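Local coordinates for DUF3247 family protein (Xanthomonas campestris pv. campestris, PDB 2E12) that is of unknown function but adopts a variant of the Sm-like fold, a fold that in its relatives commonly serves RNA binding, at residues H7-Q12 against W82-V87; E29-E34 against V87-M92; T44-P49 against Q66-H71. All blocks are in the same frame, centred on the assembly; numbering follows the deposited sequence.

Interaction 1: residues H7-Q12 against W82-V87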
loop_
_atom_site.group_PDB
_atom_site.type_symbol
_atom_site.label_atom_id
_atom_site.label_comp_id
_atom_site.label_asym_id
_atom_site.label_seq_id
_atom_site.Cartn_x
_atom_site.Cartn_y
_atom_site.Cartn_z
ATOM N N HIS A 7 14.329 7.073 11.865
ATOM C CA HIS A 7 14.544 6.377 10.585
ATOM C C HIS A 7 13.621 6.979 9.522
ATOM O O HIS A 7 12.555 7.490 9.858
ATOM C CB HIS A 7 14.218 4.874 10.694
ATOM C CG HIS A 7 14.907 4.170 11.823
ATOM N ND1 HIS A 7 14.470 4.253 13.128
ATOM C CD2 HIS A 7 15.988 3.354 11.837
ATOM C CE1 HIS A 7 15.251 3.515 13.898
ATOM N NE2 HIS A 7 16.178 2.961 13.140
ATOM N N VAL A 8 14.026 6.927 8.249
ATOM C CA VAL A 8 13.202 7.449 7.137
ATOM C C VAL A 8 13.298 6.510 5.914
ATOM O O VAL A 8 14.328 5.868 5.710
ATOM C CB VAL A 8 13.613 8.902 6.722
ATOM C CG1 VAL A 8 13.258 9.888 7.828
ATOM C CG2 VAL A 8 15.107 8.963 6.421
ATOM N N TYR A 9 12.241 6.457 5.100
ATOM C CA TYR A 9 12.177 5.543 3.937
ATOM C C TYR A 9 11.895 6.149 2.550
ATOM O O TYR A 9 11.060 7.038 2.404
ATOM C CB TYR A 9 11.122 4.467 4.221
ATOM C CG TYR A 9 11.358 3.744 5.528
ATOM C CD1 TYR A 9 12.200 2.631 5.590
ATOM C CD2 TYR A 9 10.803 4.217 6.715
ATOM C CE1 TYR A 9 12.485 2.011 6.801
ATOM C CE2 TYR A 9 11.085 3.607 7.929
ATOM C CZ TYR A 9 11.926 2.505 7.966
ATOM O OH TYR A 9 12.215 1.900 9.169
ATOM N N THR A 10 12.570 5.622 1.529
ATOM C CA THR A 10 12.421 6.116 0.158
ATOM C C THR A 10 12.033 5.049 -0.869
ATOM O O THR A 10 11.770 5.367 -2.029
ATOM C CB THR A 10 13.729 6.778 -0.338
ATOM O OG1 THR A 10 14.765 5.793 -0.424
ATOM C CG2 THR A 10 14.171 7.872 0.624
ATOM N N GLU A 11 12.000 3.790 -0.452
ATOM C CA GLU A 11 11.659 2.699 -1.368
ATOM C C GLU A 11 10.138 2.527 -1.471
ATOM O O GLU A 11 9.443 2.456 -0.457
ATOM C CB GLU A 11 12.309 1.397 -0.888
ATOM C CG GLU A 11 12.385 0.300 -1.946
ATOM C CD GLU A 11 13.380 0.624 -3.050
ATOM O OE1 GLU A 11 14.507 1.060 -2.728
ATOM O OE2 GLU A 11 13.040 0.428 -4.237
ATOM N N GLN A 12 9.633 2.457 -2.702
ATOM C CA GLN A 12 8.201 2.329 -2.950
ATOM C C GLN A 12 7.483 1.193 -2.225
ATOM O O GLN A 12 6.274 1.274 -1.996
ATOM C CB GLN A 12 7.932 2.248 -4.457
ATOM C CG GLN A 12 8.316 3.533 -5.184
ATOM C CD GLN A 12 7.833 4.774 -4.445
ATOM O OE1 GLN A 12 6.632 5.047 -4.376
ATOM N NE2 GLN A 12 8.774 5.524 -3.875
ATOM N N TRP A 82 6.439 5.476 16.212
ATOM C CA TRP A 82 6.763 5.747 14.819
ATOM C C TRP A 82 6.185 4.555 14.062
ATOM O O TRP A 82 6.370 3.404 14.465
ATOM C CB TRP A 82 8.276 5.868 14.605
ATOM C CG TRP A 82 8.850 7.112 15.213
ATOM C CD1 TRP A 82 9.363 7.249 16.469
ATOM C CD2 TRP A 82 8.898 8.414 14.617
ATOM N NE1 TRP A 82 9.727 8.555 16.696
ATOM C CE2 TRP A 82 9.454 9.293 15.575
ATOM C CE3 TRP A 82 8.525 8.925 13.367
ATOM C CZ2 TRP A 82 9.644 10.657 15.323
ATOM C CZ3 TRP A 82 8.713 10.285 13.115
ATOM C CH2 TRP A 82 9.269 11.134 14.092
ATOM N N MET A 83 5.471 4.839 12.978
ATOM C CA MET A 83 4.799 3.800 12.203
ATOM C C MET A 83 5.627 2.743 11.470
ATOM O O MET A 83 5.093 1.691 11.123
ATOM C CB MET A 83 3.808 4.461 11.241
ATOM C CG MET A 83 2.548 4.960 11.947
ATOM S SD MET A 83 1.604 6.192 11.017
ATOM C CE MET A 83 0.631 5.140 9.945
ATOM N N ASP A 84 6.913 2.991 11.237
ATOM C CA ASP A 84 7.739 1.986 10.562
ATOM C C ASP A 84 7.943 0.744 11.439
ATOM O O ASP A 84 8.498 -0.262 10.996
ATOM C CB ASP A 84 9.109 2.562 10.187
ATOM C CG ASP A 84 9.849 3.159 11.376
ATOM O OD1 ASP A 84 11.076 3.371 11.262
ATOM O OD2 ASP A 84 9.212 3.423 12.414
ATOM N N ARG A 85 7.489 0.818 12.682
ATOM C CA ARG A 85 7.627 -0.291 13.625
ATOM C C ARG A 85 6.450 -1.274 13.567
ATOM O O ARG A 85 6.478 -2.327 14.210
ATOM C CB ARG A 85 7.752 0.256 15.050
ATOM C CG ARG A 85 8.790 1.365 15.220
ATOM C CD ARG A 85 10.235 0.855 15.160
ATOM N NE ARG A 85 10.606 0.314 13.854
ATOM C CZ ARG A 85 11.810 -0.168 13.559
ATOM N NH1 ARG A 85 12.768 -0.176 14.476
ATOM N NH2 ARG A 85 12.058 -0.643 12.346
ATOM N N ILE A 86 5.422 -0.937 12.794
ATOM C CA ILE A 86 4.228 -1.783 12.687
ATOM C C ILE A 86 4.328 -2.955 11.729
ATOM O O ILE A 86 4.829 -2.816 10.622
ATOM C CB ILE A 86 2.994 -0.949 12.289
ATOM C CG1 ILE A 86 2.651 0.003 13.439
ATOM C CG2 ILE A 86 1.825 -1.879 11.916
ATOM C CD1 ILE A 86 1.550 1.001 13.147
ATOM N N VAL A 87 3.800 -4.097 12.167
ATOM C CA VAL A 87 3.800 -5.337 11.392
ATOM C C VAL A 87 2.378 -5.796 11.036
ATOM O O VAL A 87 2.165 -6.496 10.042
ATOM C CB VAL A 87 4.503 -6.455 12.190
ATOM C CG1 VAL A 87 4.594 -7.716 11.361
ATOM C CG2 VAL A 87 5.879 -5.991 12.609
#
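The hydroxyl end of Y9 meets the carboxylate of D84, the two side chains crossing at about a right angle, with ring and carboxylate planes 69° apart. Y9 OH donates to D84 OD1 at 2.8 Å, and the acceptor lies at the edge of the tyrosine ring, in its plane. The oxygen is approached on its anti side, 17° out of the carboxylate plane. The contact is more than a single bond, because the ring also leans on the aspartate's methylene, with Y9 CE2 3.2 Å from D84 CB. D84 can present itself this way because its CG stands between the backbone N and the carbonyl carbon (chi1 55°). H7 comes to the same oxygen through its aliphatic carbon, H7 CB lying 3.5 Å from D84 OD1, while its imidazole crosses the aspartate at about a right angle. R85, bent at chi2 and chi3, brings its guanidinium near; R85 NE is 3.7 Å from D84 OD2, a long pairing of charges only, because the oxygen lies well out of the guanidinium plane; the arginine's stronger partner is D36, which R85 NH2 meets in a salt bridge. In this surface contact the chain leading into helix 12-23 is held against the 3-10 turn 83-85, which connects strand 79-82 to strand 86-91, while backbone bonding of Y9 to S63 ties the same segment to strand 61-70.

Interaction 2: residues E29-E34 against V87-M92; sequences ERVRIE and VAVHPM
R32 and H90 exchange a pair of nearly straight backbone hydrogen bonds, R32 N to H90 O at 3.0 Å and H90 N to R32 O at 3.1 Å. Two residues further on, E34 N gives a bond of 2.8 Å to A88 O. E34 O then accepts twice from the same face of its plane: from V87 N at 2.6 Å and from A88 N at 3.3 Å. Two consecutive residues facing one is a classic beta bulge, set into the antiparallel pairing of strands 30-35 and 86-91, the inner and one outer strand of a three-stranded sheet in this Sm-like variant. The pairing slackens toward P91 and M92, where M92 N makes only a weak bond to R30 O. Around this backbone ladder the side chains divide by face. On one, E34 lies over A88: its chain is extended beyond CG and its carboxyl carbon, E34 CD, comes within 3.6 Å of A88 CB, while E34 OE1 lies at the edge of the H90 ring, near its plane, 4.4 Å from H90 CD2, too far for a bond. On the other, V31, I33 and V89 form the buried apolar side, where V31 CB sits 4.2 Å from V89 CG1; CG1 of V89 lies anti to its backbone N (chi1 176°), which turns this branch to V31. Behind them L25 packs on V31 and V89. The far edge of strand 30-35 is bonded to strand 40-42 through I33 and I41, and R32 lies against A42 and P93.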
loop_
_atom_site.group_PDB
_atom_site.type_symbol
_atom_site.label_atom_id
_atom_site.label_comp_id
_atom_site.label_asym_id
_atom_site.label_seq_id
_atom_site.Cartn_x
_atom_site.Cartn_y
_atom_site.Cartn_z
ATOM N N GLU A 29 -10.645 4.883 15.629
ATOM C CA GLU A 29 -10.945 3.460 15.485
ATOM C C GLU A 29 -10.188 2.656 16.536
ATOM O O GLU A 29 -9.032 2.953 16.848
ATOM C CB GLU A 29 -10.558 2.984 14.080
ATOM C CG GLU A 29 -11.068 1.602 13.690
ATOM C CD GLU A 29 -12.526 1.589 13.244
ATOM O OE1 GLU A 29 -13.353 0.969 13.958
ATOM O OE2 GLU A 29 -12.854 2.183 12.184
ATOM N N ARG A 30 -10.845 1.646 17.090
ATOM C CA ARG A 30 -10.219 0.801 18.105
ATOM C C ARG A 30 -9.518 -0.351 17.407
ATOM O O ARG A 30 -10.131 -1.079 16.620
ATOM C CB ARG A 30 -11.275 0.274 19.067
ATOM C CG ARG A 30 -11.775 1.313 20.059
ATOM C CD ARG A 30 -12.997 0.808 20.802
ATOM N NE ARG A 30 -12.711 -0.347 21.652
ATOM C CZ ARG A 30 -13.619 -1.255 21.981
ATOM N NH1 ARG A 30 -14.858 -1.133 21.525
ATOM N NH2 ARG A 30 -13.292 -2.281 22.758
ATOM N N VAL A 31 -8.227 -0.507 17.679
ATOM C CA VAL A 31 -7.463 -1.561 17.036
ATOM C C VAL A 31 -6.403 -2.148 17.954
ATOM O O VAL A 31 -6.133 -1.621 19.036
ATOM C CB VAL A 31 -6.752 -1.022 15.778
ATOM C CG1 VAL A 31 -7.763 -0.426 14.814
ATOM C CG2 VAL A 31 -5.734 0.033 16.181
ATOM N N ARG A 32 -5.834 -3.263 17.521
ATOM C CA ARG A 32 -4.757 -3.915 18.256
ATOM C C ARG A 32 -3.653 -3.914 17.215
ATOM O O ARG A 32 -3.889 -4.275 16.059
ATOM C CB ARG A 32 -5.123 -5.345 18.635
ATOM C CG ARG A 32 -4.465 -5.849 19.915
ATOM C CD ARG A 32 -5.255 -7.025 20.490
ATOM N NE ARG A 32 -5.626 -7.997 19.462
ATOM C CZ ARG A 32 -4.756 -8.709 18.750
ATOM N NH1 ARG A 32 -3.452 -8.567 18.950
ATOM N NH2 ARG A 32 -5.190 -9.557 17.829
ATOM N N ILE A 33 -2.459 -3.504 17.624
ATOM C CA ILE A 33 -1.330 -3.400 16.712
ATOM C C ILE A 33 -0.173 -4.338 17.014
ATOM O O ILE A 33 0.183 -4.530 18.170
ATOM C CB ILE A 33 -0.791 -1.960 16.735
ATOM C CG1 ILE A 33 -1.936 -0.987 16.430
ATOM C CG2 ILE A 33 0.350 -1.802 15.736
ATOM C CD1 ILE A 33 -1.568 0.472 16.615
ATOM N N GLU A 34 0.404 -4.917 15.963
ATOM C CA GLU A 34 1.561 -5.797 16.106
ATOM C C GLU A 34 2.797 -4.979 15.708
ATOM O O GLU A 34 2.850 -4.428 14.606
ATOM C CB GLU A 34 1.442 -7.030 15.199
ATOM C CG GLU A 34 0.309 -7.984 15.571
ATOM C CD GLU A 34 0.427 -9.334 14.871
ATOM O OE1 GLU A 34 -0.509 -10.157 14.985
ATOM O OE2 GLU A 34 1.462 -9.572 14.211
ATOM N N VAL A 87 3.800 -4.097 12.167
ATOM C CA VAL A 87 3.800 -5.337 11.392
ATOM C C VAL A 87 2.378 -5.796 11.036
ATOM O O VAL A 87 2.165 -6.496 10.042
ATOM C CB VAL A 87 4.503 -6.455 12.190
ATOM C CG1 VAL A 87 4.594 -7.716 11.361
ATOM C CG2 VAL A 87 5.879 -5.991 12.609
ATOM N N ALA A 88 1.402 -5.401 11.846
ATOM C CA ALA A 88 0.019 -5.790 11.590
ATOM C C ALA A 88 -0.960 -4.899 12.350
ATOM O O ALA A 88 -0.634 -4.375 13.410
ATOM C CB ALA A 88 -0.193 -7.253 11.990
ATOM N N VAL A 89 -2.157 -4.737 11.794
ATOM C CA VAL A 89 -3.199 -3.926 12.412
ATOM C C VAL A 89 -4.530 -4.640 12.243
ATOM O O VAL A 89 -4.982 -4.848 11.119
ATOM C CB VAL A 89 -3.313 -2.535 11.749
ATOM C CG1 VAL A 89 -4.470 -1.765 12.364
ATOM C CG2 VAL A 89 -2.009 -1.760 11.913
ATOM N N HIS A 90 -5.152 -5.024 13.355
ATOM C CA HIS A 90 -6.438 -5.710 13.300
ATOM C C HIS A 90 -7.504 -4.941 14.083
ATOM O O HIS A 90 -7.234 -4.395 15.150
ATOM C CB HIS A 90 -6.274 -7.138 13.822
ATOM C CG HIS A 90 -5.402 -7.991 12.950
ATOM N ND1 HIS A 90 -5.769 -8.370 11.676
ATOM C CD2 HIS A 90 -4.160 -8.490 13.146
ATOM C CE1 HIS A 90 -4.791 -9.065 11.126
ATOM N NE2 HIS A 90 -3.802 -9.153 11.997
ATOM N N PRO A 91 -8.730 -4.876 13.549
ATOM C CA PRO A 91 -9.841 -4.165 14.192
ATOM C C PRO A 91 -10.499 -4.943 15.335
ATOM O O PRO A 91 -10.174 -6.104 15.554
ATOM C CB PRO A 91 -10.799 -3.954 13.038
ATOM C CG PRO A 91 -10.669 -5.263 12.309
ATOM C CD PRO A 91 -9.168 -5.488 12.281
ATOM N N MET A 92 -11.405 -4.273 16.057
ATOM C CA MET A 92 -12.192 -4.842 17.164
ATOM C C MET A 92 -11.657 -4.697 18.598
ATOM O O MET A 92 -12.442 -4.516 19.542
ATOM C CB MET A 92 -12.524 -6.315 16.880
ATOM C CG MET A 92 -13.566 -6.920 17.816
ATOM S SD MET A 92 -15.132 -6.039 17.817
ATOM C CE MET A 92 -16.119 -7.101 16.816
#

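Interaction 3: residues T44-P49 against Q66-H71; sequences TVAVRP and QLRIDH
R68 swings its CG anti to the backbone N (chi1 180°) and bends at chi3, while D70 turns its CG beside its own N (chi1 -46°), and together these torsions bring guanidinium and carboxylate side by side against the methyl of A46. The arginine grips the acid side-on with two nitrogens: R68 NE meets the syn lone pair of D70 OD1 at 2.8 Å, in the guanidinium plane, whereas R68 NH2 reaches D70 OD2 at a tilt of 30°. The methyl of A46 lies over one face of the guanidinium, offset toward its rim, with A46 CB 3.2 Å from R68 NE and 3.3 Å from D70 OD2, so the ion pair rests on an alanine. In the backbone, T44 and D70 form an antiparallel hydrogen-bonded pair, and A46 N donates to R68 O at 3.0 Å. Past A46 the direct bonding gives way to a water, which donates to V47 O and accepts from R68 N, bridging the two chains. On the buried side L67 CD1 touches both V45 CG1 and P49 CG, each at 4.1 Å; V45 crosses the leucine at about a right angle, while P49 lies alongside it. This is a flank of the hairpin of strands 44-55 and 61-70; on the other side of strand 61-70, strand 79-82 bonds to L67 and I69, while L25 covers V45 and L67, and I33 of strand 30-35 packs on L67.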
loop_
_atom_site.group_PDB
_atom_site.type_symbol
_atom_site.label_atom_id
_atom_site.label_comp_id
_atom_site.label_asym_id
_atom_site.label_seq_id
_atom_site.Cartn_x
_atom_site.Cartn_y
_atom_site.Cartn_z
ATOM N N THR A 44 -7.250 3.302 21.259
ATOM C CA THR A 44 -7.944 4.111 20.272
ATOM C C THR A 44 -7.000 5.049 19.525
ATOM O O THR A 44 -6.167 5.728 20.129
ATOM C CB THR A 44 -9.060 4.955 20.926
ATOM O OG1 THR A 44 -9.819 4.142 21.827
ATOM C CG2 THR A 44 -10.007 5.488 19.857
ATOM N N VAL A 45 -7.124 5.053 18.202
ATOM C CA VAL A 45 -6.340 5.939 17.341
ATOM C C VAL A 45 -6.797 7.358 17.687
ATOM O O VAL A 45 -7.920 7.730 17.377
ATOM C CB VAL A 45 -6.655 5.695 15.848
ATOM C CG1 VAL A 45 -5.815 6.646 14.971
ATOM C CG2 VAL A 45 -6.376 4.238 15.480
ATOM N N ALA A 46 -5.928 8.147 18.318
ATOM C CA ALA A 46 -6.291 9.514 18.701
ATOM C C ALA A 46 -6.687 10.377 17.505
ATOM O O ALA A 46 -7.687 11.079 17.542
ATOM C CB ALA A 46 -5.134 10.173 19.459
ATOM N N VAL A 47 -5.894 10.322 16.442
ATOM C CA VAL A 47 -6.168 11.110 15.249
ATOM C C VAL A 47 -5.590 10.352 14.047
ATOM O O VAL A 47 -4.543 9.720 14.170
ATOM C CB VAL A 47 -5.526 12.516 15.382
ATOM C CG1 VAL A 47 -4.004 12.402 15.419
ATOM C CG2 VAL A 47 -5.976 13.419 14.250
ATOM N N ARG A 48 -6.272 10.387 12.901
ATOM C CA ARG A 48 -5.767 9.678 11.724
ATOM C C ARG A 48 -4.354 10.177 11.464
ATOM O O ARG A 48 -4.129 11.381 11.343
ATOM C CB ARG A 48 -6.643 9.940 10.489
ATOM C CG ARG A 48 -6.127 9.243 9.224
ATOM C CD ARG A 48 -6.919 9.629 7.972
ATOM N NE ARG A 48 -8.274 9.083 7.968
ATOM C CZ ARG A 48 -9.140 9.237 6.971
ATOM N NH1 ARG A 48 -8.798 9.922 5.889
ATOM N NH2 ARG A 48 -10.352 8.706 7.054
ATOM N N PRO A 49 -3.377 9.258 11.396
ATOM C CA PRO A 49 -1.987 9.660 11.153
ATOM C C PRO A 49 -1.734 10.020 9.694
ATOM O O PRO A 49 -2.541 9.706 8.817
ATOM C CB PRO A 49 -1.197 8.436 11.596
ATOM C CG PRO A 49 -2.107 7.311 11.224
ATOM C CD PRO A 49 -3.463 7.813 11.681
ATOM N N GLN A 66 3.955 9.395 12.560
ATOM C CA GLN A 66 3.804 9.261 13.999
ATOM C C GLN A 66 2.354 8.981 14.340
ATOM O O GLN A 66 1.455 9.663 13.855
ATOM C CB GLN A 66 4.285 10.537 14.704
ATOM C CG GLN A 66 5.782 10.809 14.487
ATOM C CD GLN A 66 6.254 12.101 15.135
ATOM O OE1 GLN A 66 6.357 12.187 16.354
ATOM N NE2 GLN A 66 6.529 13.112 14.318
ATOM N N LEU A 67 2.153 7.969 15.182
ATOM C CA LEU A 67 0.831 7.525 15.625
ATOM C C LEU A 67 0.678 7.706 17.131
ATOM O O LEU A 67 1.587 7.386 17.901
ATOM C CB LEU A 67 0.649 6.046 15.286
ATOM C CG LEU A 67 -0.584 5.279 15.766
ATOM C CD1 LEU A 67 -1.818 5.788 15.058
ATOM C CD2 LEU A 67 -0.398 3.797 15.479
ATOM N N ARG A 68 -0.470 8.242 17.529
ATOM C CA ARG A 68 -0.795 8.454 18.931
ATOM C C ARG A 68 -1.980 7.551 19.266
ATOM O O ARG A 68 -2.994 7.552 18.561
ATOM C CB ARG A 68 -1.183 9.914 19.187
ATOM C CG ARG A 68 -1.543 10.215 20.640
ATOM C CD ARG A 68 -2.129 11.625 20.779
ATOM N NE ARG A 68 -3.289 11.649 21.659
ATOM C CZ ARG A 68 -4.096 12.691 21.821
ATOM N NH1 ARG A 68 -3.880 13.829 21.164
ATOM N NH2 ARG A 68 -5.144 12.585 22.621
ATOM N N ILE A 69 -1.841 6.772 20.332
ATOM C CA ILE A 69 -2.892 5.866 20.771
ATOM C C ILE A 69 -3.241 6.275 22.195
ATOM O O ILE A 69 -2.347 6.495 23.005
ATOM C CB ILE A 69 -2.394 4.395 20.809
ATOM C CG1 ILE A 69 -1.792 4.017 19.464
ATOM C CG2 ILE A 69 -3.542 3.443 21.157
ATOM C CD1 ILE A 69 -2.760 4.197 18.316
ATOM N N ASP A 70 -4.528 6.389 22.490
ATOM C CA ASP A 70 -4.959 6.722 23.835
ATOM C C ASP A 70 -5.828 5.575 24.306
ATOM O O ASP A 70 -6.200 4.698 23.534
ATOM C CB ASP A 70 -5.828 7.978 23.887
ATOM C CG ASP A 70 -5.282 9.128 23.081
ATOM O OD1 ASP A 70 -4.048 9.240 22.904
ATOM O OD2 ASP A 70 -6.116 9.943 22.632
ATOM N N HIS A 71 -6.147 5.581 25.589
ATOM C CA HIS A 71 -7.037 4.577 26.144
ATOM C C HIS A 71 -7.547 5.000 27.498
ATOM O O HIS A 71 -7.582 6.199 27.813
ATOM C CB HIS A 71 -6.413 3.168 26.243
ATOM C CG HIS A 71 -4.917 3.129 26.203
ATOM N ND1 HIS A 71 -4.120 4.159 26.656
ATOM C CD2 HIS A 71 -4.069 2.153 25.793
ATOM C CE1 HIS A 71 -2.850 3.824 26.523
ATOM N NE2 HIS A 71 -2.791 2.612 26.000
HETATM O O HOH W 1 -1.907 9.694 15.284
#

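How the interactions relate
Interaction 1 is a surface contact governed by polar side-chain groups, whereas interactions 2 and 3 are partly buried strand pairings whose backbone bonds are backed by apolar residues. Interactions 1 and 2 share V87 and strand 86-91, so the first holds the turn entering a strand that the second pairs within its sheet. Interaction 3 belongs to the other three-stranded sheet, yet its apolar side meets that of interaction 2, L67 touching I33, and M83 and I86 of segment 82-87, which take no part in interaction 1, pack on P49 and L67. A probable E29-V45 backbone bond also joins interactions 2 and 3. Both rest on several backbone bonds; interaction 1 depends on a single side-chain hydrogen bond.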